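Local structure of interleukin-1beta (Gallus gallus, 2WRY) at residues 112-115 against 120-123; 130-135 against 147-152. The protein probably acts, through this C-terminal beta-trefoil part, as a secreted pro-inflammatory cytokine that binds the interleukin-1 receptor. All blocks are in the same frame, centred on the assembly; numbering follows the deposited sequence.

Following the chain from the N terminus, contact 1 comes first. It closes a beta hairpin, with strand 110-115 turning back as strand 120-125 after four intervening residues. Contact 2 opens later and closes a wider loop: the chain passes through strand 132-134, returns along strand 144-146 and brings 147-152 back beside 130-135. The two loops follow in series and neither nests in the other. They still touch. Phe123 O of the hairpin probably accepts a hydrogen bond from Ile133 N, and Arg122 packs on Pro149. Together they tie the hairpin to the next strand and to the surface loop leading to strand 157-160, within one beta-trefoil domain.

Contact 1. Residues 112-115 against 120-123; sequences RLDS and TTRF
Asp114 and Thr121 face each other as a non-hydrogen-bonded pair of an antiparallel hairpin. Their side chains lie alongside and point the same way. Thr121 OG1 donates to Asp114 OD1 at 2.8 Å, on the anti side of the carboxylate and well out of its plane. The same oxygen takes a second bond on its syn side from Arg112 NE, at 2.9 Å and almost straight (174°). OD1 meets the guanidinium edge in plane, and the opposite charges make the bond a salt bridge within one strand. Arg112 reaches it with CG anti to the backbone N (chi1 176°) and the chain extended as far as NE. On the way its CG passes Thr121 CG2 at 3.7 Å. Arg112 also runs beside Phe123, its guanidinium plane turned 62° from the ring. Thr121 CG2 sits over one face of that ring, towards the rim. Leu113 and Arg122 project from the other face of the hairpin. Their backbones pair both ways, with Leu113 N to Arg122 O at 2.8 Å. Ser115 N donates to Thr120 O at 2.9 Å, and the return bond from Thr120 N to Ser115 O is weak. A water also donates to Thr120 O. Around the pair, Thr121 and Phe123 rest on Leu159 of strand 157-160, and Arg112 makes a cation-pi contact with Phe12. This is a hairpin of the beta-trefoil in which one aspartate oxygen takes bonds from a cross-strand threonine and a same-strand arginine. That grip would limit carboxylate rotation and probably stabilises its negative charge.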
loop_
_atom_site.group_PDB
_atom_site.type_symbol
_atom_site.label_atom_id
_atom_site.label_comp_id
_atom_site.label_asym_id
_atom_site.label_seq_id
_atom_site.Cartn_x
_atom_site.Cartn_y
_atom_site.Cartn_z
ATOM N N ARG A 112 -7.184 -4.787 3.068
ATOM C CA ARG A 112 -6.099 -5.611 3.550
ATOM C C ARG A 112 -6.608 -7.047 3.556
ATOM O O ARG A 112 -7.578 -7.360 4.263
ATOM C CB ARG A 112 -5.739 -5.207 4.972
ATOM C CG ARG A 112 -4.674 -6.110 5.540
ATOM C CD ARG A 112 -4.126 -5.632 6.882
ATOM N NE ARG A 112 -3.324 -6.698 7.498
ATOM C CZ ARG A 112 -2.506 -6.516 8.535
ATOM N NH1 ARG A 112 -2.357 -5.303 9.077
ATOM N NH2 ARG A 112 -1.822 -7.548 9.030
ATOM N N LEU A 113 -5.969 -7.902 2.762
ATOM C CA LEU A 113 -6.435 -9.285 2.614
ATOM C C LEU A 113 -5.392 -10.194 3.232
ATOM O O LEU A 113 -4.352 -10.455 2.631
ATOM C CB LEU A 113 -6.660 -9.609 1.129
ATOM C CG LEU A 113 -7.562 -8.622 0.373
ATOM C CD1 LEU A 113 -7.491 -8.907 -1.109
ATOM C CD2 LEU A 113 -8.972 -8.775 0.856
ATOM N N ASP A 114 -5.662 -10.653 4.449
ATOM C CA ASP A 114 -4.717 -11.515 5.135
ATOM C C ASP A 114 -4.993 -12.993 4.880
ATOM O O ASP A 114 -6.161 -13.418 4.787
ATOM C CB ASP A 114 -4.791 -11.292 6.634
ATOM C CG ASP A 114 -4.181 -9.963 7.073
ATOM O OD1 ASP A 114 -3.357 -9.358 6.333
ATOM O OD2 ASP A 114 -4.518 -9.541 8.204
ATOM N N SER A 115 -3.911 -13.754 4.778
ATOM C CA SER A 115 -3.966 -15.206 4.693
ATOM C C SER A 115 -3.397 -15.638 6.034
ATOM O O SER A 115 -2.171 -15.774 6.179
ATOM C CB SER A 115 -3.128 -15.695 3.519
ATOM O OG SER A 115 -3.760 -15.331 2.284
ATOM N N THR A 120 0.669 -13.951 5.397
ATOM C CA THR A 120 0.928 -13.034 4.259
ATOM C C THR A 120 -0.278 -12.139 4.015
ATOM O O THR A 120 -1.376 -12.397 4.515
ATOM C CB THR A 120 1.236 -13.801 2.962
ATOM O OG1 THR A 120 0.161 -14.715 2.670
ATOM C CG2 THR A 120 2.551 -14.605 3.103
ATOM N N THR A 121 -0.077 -11.087 3.218
ATOM C CA THR A 121 -1.110 -10.087 3.026
ATOM C C THR A 121 -1.054 -9.577 1.587
ATOM O O THR A 121 0.041 -9.444 1.029
ATOM C CB THR A 121 -0.822 -8.873 3.975
ATOM O OG1 THR A 121 -0.786 -9.326 5.339
ATOM C CG2 THR A 121 -1.845 -7.726 3.813
ATOM N N ARG A 122 -2.227 -9.291 1.007
ATOM C CA ARG A 122 -2.313 -8.534 -0.254
ATOM C C ARG A 122 -3.135 -7.283 0.047
ATOM O O ARG A 122 -3.911 -7.243 1.029
ATOM C CB ARG A 122 -2.933 -9.370 -1.382
ATOM C CG ARG A 122 -2.221 -10.676 -1.601
ATOM C CD ARG A 122 -2.513 -11.283 -2.954
ATOM N NE ARG A 122 -3.921 -11.558 -3.154
ATOM C CZ ARG A 122 -4.474 -11.927 -4.326
ATOM N NH1 ARG A 122 -3.738 -12.122 -5.411
ATOM N NH2 ARG A 122 -5.767 -12.112 -4.387
ATOM N N PHE A 123 -2.955 -6.269 -0.791
ATOM C CA PHE A 123 -3.708 -5.015 -0.643
ATOM C C PHE A 123 -4.427 -4.686 -1.931
ATOM O O PHE A 123 -3.770 -4.415 -2.938
ATOM C CB PHE A 123 -2.759 -3.854 -0.289
ATOM C CG PHE A 123 -2.143 -3.969 1.062
ATOM C CD1 PHE A 123 -2.855 -3.612 2.195
ATOM C CD2 PHE A 123 -0.829 -4.369 1.180
ATOM C CE1 PHE A 123 -2.273 -3.710 3.455
ATOM C CE2 PHE A 123 -0.220 -4.485 2.444
ATOM C CZ PHE A 123 -0.938 -4.135 3.579
HETATM O O HOH W 1 -1.696 -12.760 7.431
#

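Contact 2. Residues 130-135 against 147-152; sequences GWFICT and NQPDQV
Trp131 and Asn147 stack side by side, with indole and amide planes 28° apart. Asn147 CB makes a CH-pi contact over the five-membered ring, 3.8 Å from its centroid. The amide follows over the rim at Trp131 CZ2 and reaches out beyond it, with Asn147 ND2 3.3 Å from Trp131 CZ2. The backbone N of Asn147 lies above the six-membered ring near CE3. Asn147 CG lies between its backbone N and carbonyl carbon (chi1 55°), which turns the amide out past the CZ2 edge. Replacing Trp131 by an alanine removes the indole face, which would probably leave Asn147 CB and one side of its amide without a partner and the amide freer to turn. A second, off-centre CH-pi contact joins Pro149 CB to the Phe132 ring, at 4.2 Å from the centroid. Apolar packing adds to it, with Pro149 CG 3.6 Å from Phe132 CD2. Asn147 CA-H points at Gly130 O, with CA to O 3.3 Å. One water donates to both Gly130 O, at 2.8 Å, and Asn147 O. Pro149 belongs to a type II turn from Gln148 to Gln151. At this surface, strand 132-134 pairs with strand 144-146 just before the loop. Phe132 packs on Leu113 and makes a cation-pi contact with Arg122. Pro149 of the loop rests on Arg122 too, so the loop leading to strand 157-160 is set against the hairpin 110-125.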
loop_
_atom_site.group_PDB
_atom_site.type_symbol
_atom_site.label_atom_id
_atom_site.label_comp_id
_atom_site.label_asym_id
_atom_site.label_seq_id
_atom_site.Cartn_x
_atom_site.Cartn_y
_atom_site.Cartn_z
ATOM N N GLY A 130 -9.941 -5.115 -8.046
ATOM C CA GLY A 130 -9.194 -5.962 -8.964
ATOM C C GLY A 130 -7.761 -5.535 -9.166
ATOM O O GLY A 130 -6.970 -6.266 -9.777
ATOM N N TRP A 131 -7.407 -4.363 -8.616
ATOM C CA TRP A 131 -6.030 -3.853 -8.655
ATOM C C TRP A 131 -5.370 -3.951 -7.292
ATOM O O TRP A 131 -5.986 -3.637 -6.261
ATOM C CB TRP A 131 -6.001 -2.405 -9.169
ATOM C CG TRP A 131 -6.374 -2.380 -10.624
ATOM C CD1 TRP A 131 -7.628 -2.563 -11.170
ATOM C CD2 TRP A 131 -5.486 -2.153 -11.719
ATOM N NE1 TRP A 131 -7.557 -2.487 -12.549
ATOM C CE2 TRP A 131 -6.251 -2.231 -12.905
ATOM C CE3 TRP A 131 -4.117 -1.900 -11.811
ATOM C CZ2 TRP A 131 -5.677 -2.076 -14.166
ATOM C CZ3 TRP A 131 -3.542 -1.773 -13.038
ATOM C CH2 TRP A 131 -4.331 -1.836 -14.221
ATOM N N PHE A 132 -4.142 -4.436 -7.318
ATOM C CA PHE A 132 -3.398 -4.760 -6.111
ATOM C C PHE A 132 -2.043 -4.102 -6.084
ATOM O O PHE A 132 -1.383 -3.951 -7.122
ATOM C CB PHE A 132 -3.176 -6.283 -6.015
ATOM C CG PHE A 132 -4.435 -7.093 -5.870
ATOM C CD1 PHE A 132 -4.792 -7.640 -4.653
ATOM C CD2 PHE A 132 -5.252 -7.346 -6.978
ATOM C CE1 PHE A 132 -5.975 -8.396 -4.521
ATOM C CE2 PHE A 132 -6.416 -8.126 -6.841
ATOM C CZ PHE A 132 -6.757 -8.658 -5.624
ATOM N N ILE A 133 -1.612 -3.710 -4.883
ATOM C CA ILE A 133 -0.287 -3.107 -4.743
ATOM C C ILE A 133 0.781 -4.150 -5.069
ATOM O O ILE A 133 0.739 -5.285 -4.555
ATOM C CB ILE A 133 -0.034 -2.548 -3.322
ATOM C CG1 ILE A 133 -1.081 -1.479 -2.964
ATOM C CG2 ILE A 133 1.419 -2.023 -3.234
ATOM C CD1 ILE A 133 -0.901 -0.906 -1.583
ATOM N N CYS A 134 1.707 -3.796 -5.942
ATOM C CA CYS A 134 2.713 -4.770 -6.369
ATOM C C CYS A 134 4.113 -4.208 -6.487
ATOM O O CYS A 134 4.324 -3.007 -6.640
ATOM C CB CYS A 134 2.322 -5.424 -7.705
ATOM S SG CYS A 134 2.300 -4.242 -9.072
ATOM N N THR A 135 5.080 -5.109 -6.401
ATOM C CA THR A 135 6.465 -4.759 -6.677
ATOM C C THR A 135 6.950 -5.518 -7.905
ATOM O O THR A 135 6.376 -6.537 -8.310
ATOM C CB THR A 135 7.387 -5.092 -5.474
ATOM O OG1 THR A 135 7.438 -6.511 -5.284
ATOM C CG2 THR A 135 6.872 -4.379 -4.211
ATOM N N ASN A 147 -3.559 -5.371 -12.168
ATOM C CA ASN A 147 -4.781 -6.234 -12.234
ATOM C C ASN A 147 -4.367 -7.736 -12.485
ATOM O O ASN A 147 -5.219 -8.597 -12.764
ATOM C CB ASN A 147 -5.872 -5.773 -13.158
ATOM C CG ASN A 147 -5.401 -5.553 -14.602
ATOM O OD1 ASN A 147 -4.171 -5.828 -14.896
ATOM N ND2 ASN A 147 -6.324 -5.062 -15.509
ATOM N N GLN A 148 -3.068 -8.002 -12.440
ATOM C CA GLN A 148 -2.567 -9.379 -12.540
ATOM C C GLN A 148 -1.660 -9.689 -11.301
ATOM O O GLN A 148 -0.462 -9.890 -11.469
ATOM C CB GLN A 148 -1.767 -9.569 -13.829
ATOM C CG GLN A 148 -2.579 -9.340 -15.131
ATOM C CD GLN A 148 -1.735 -9.664 -16.338
ATOM O OE1 GLN A 148 -0.736 -9.016 -16.597
ATOM N NE2 GLN A 148 -2.110 -10.699 -17.048
ATOM N N PRO A 149 -2.245 -9.678 -10.096
ATOM C CA PRO A 149 -1.415 -9.805 -8.856
ATOM C C PRO A 149 -0.592 -11.095 -8.858
ATOM O O PRO A 149 -1.123 -12.164 -9.092
ATOM C CB PRO A 149 -2.469 -9.827 -7.738
ATOM C CG PRO A 149 -3.787 -10.263 -8.440
ATOM C CD PRO A 149 -3.680 -9.561 -9.774
ATOM N N ASP A 150 0.703 -10.942 -8.621
ATOM C CA ASP A 150 1.630 -12.090 -8.453
ATOM C C ASP A 150 1.980 -12.768 -9.777
ATOM O O ASP A 150 2.559 -13.874 -9.765
ATOM C CB ASP A 150 1.070 -13.105 -7.436
ATOM C CG ASP A 150 1.077 -12.559 -6.004
ATOM O OD1 ASP A 150 2.151 -12.098 -5.612
ATOM O OD2 ASP A 150 0.018 -12.589 -5.336
ATOM N N GLN A 151 1.629 -12.105 -10.905
ATOM C CA GLN A 151 1.920 -12.638 -12.243
ATOM C C GLN A 151 2.988 -11.767 -12.890
ATOM O O GLN A 151 2.684 -10.695 -13.447
ATOM C CB GLN A 151 0.663 -12.693 -13.093
ATOM C CG GLN A 151 0.849 -13.478 -14.390
ATOM C CD GLN A 151 -0.459 -13.726 -15.148
ATOM O OE1 GLN A 151 -1.555 -13.445 -14.656
ATOM N NE2 GLN A 151 -0.336 -14.279 -16.348
ATOM N N VAL A 152 4.239 -12.203 -12.784
ATOM C CA VAL A 152 5.425 -11.418 -13.206
ATOM C C VAL A 152 5.524 -10.091 -12.448
ATOM O O VAL A 152 5.960 -9.050 -12.956
ATOM C CB VAL A 152 5.515 -11.210 -14.756
ATOM C CG1 VAL A 152 6.941 -10.875 -15.156
ATOM C CG2 VAL A 152 5.035 -12.443 -15.498
HETATM O O HOH W 2 -7.550 -8.616 -11.092
#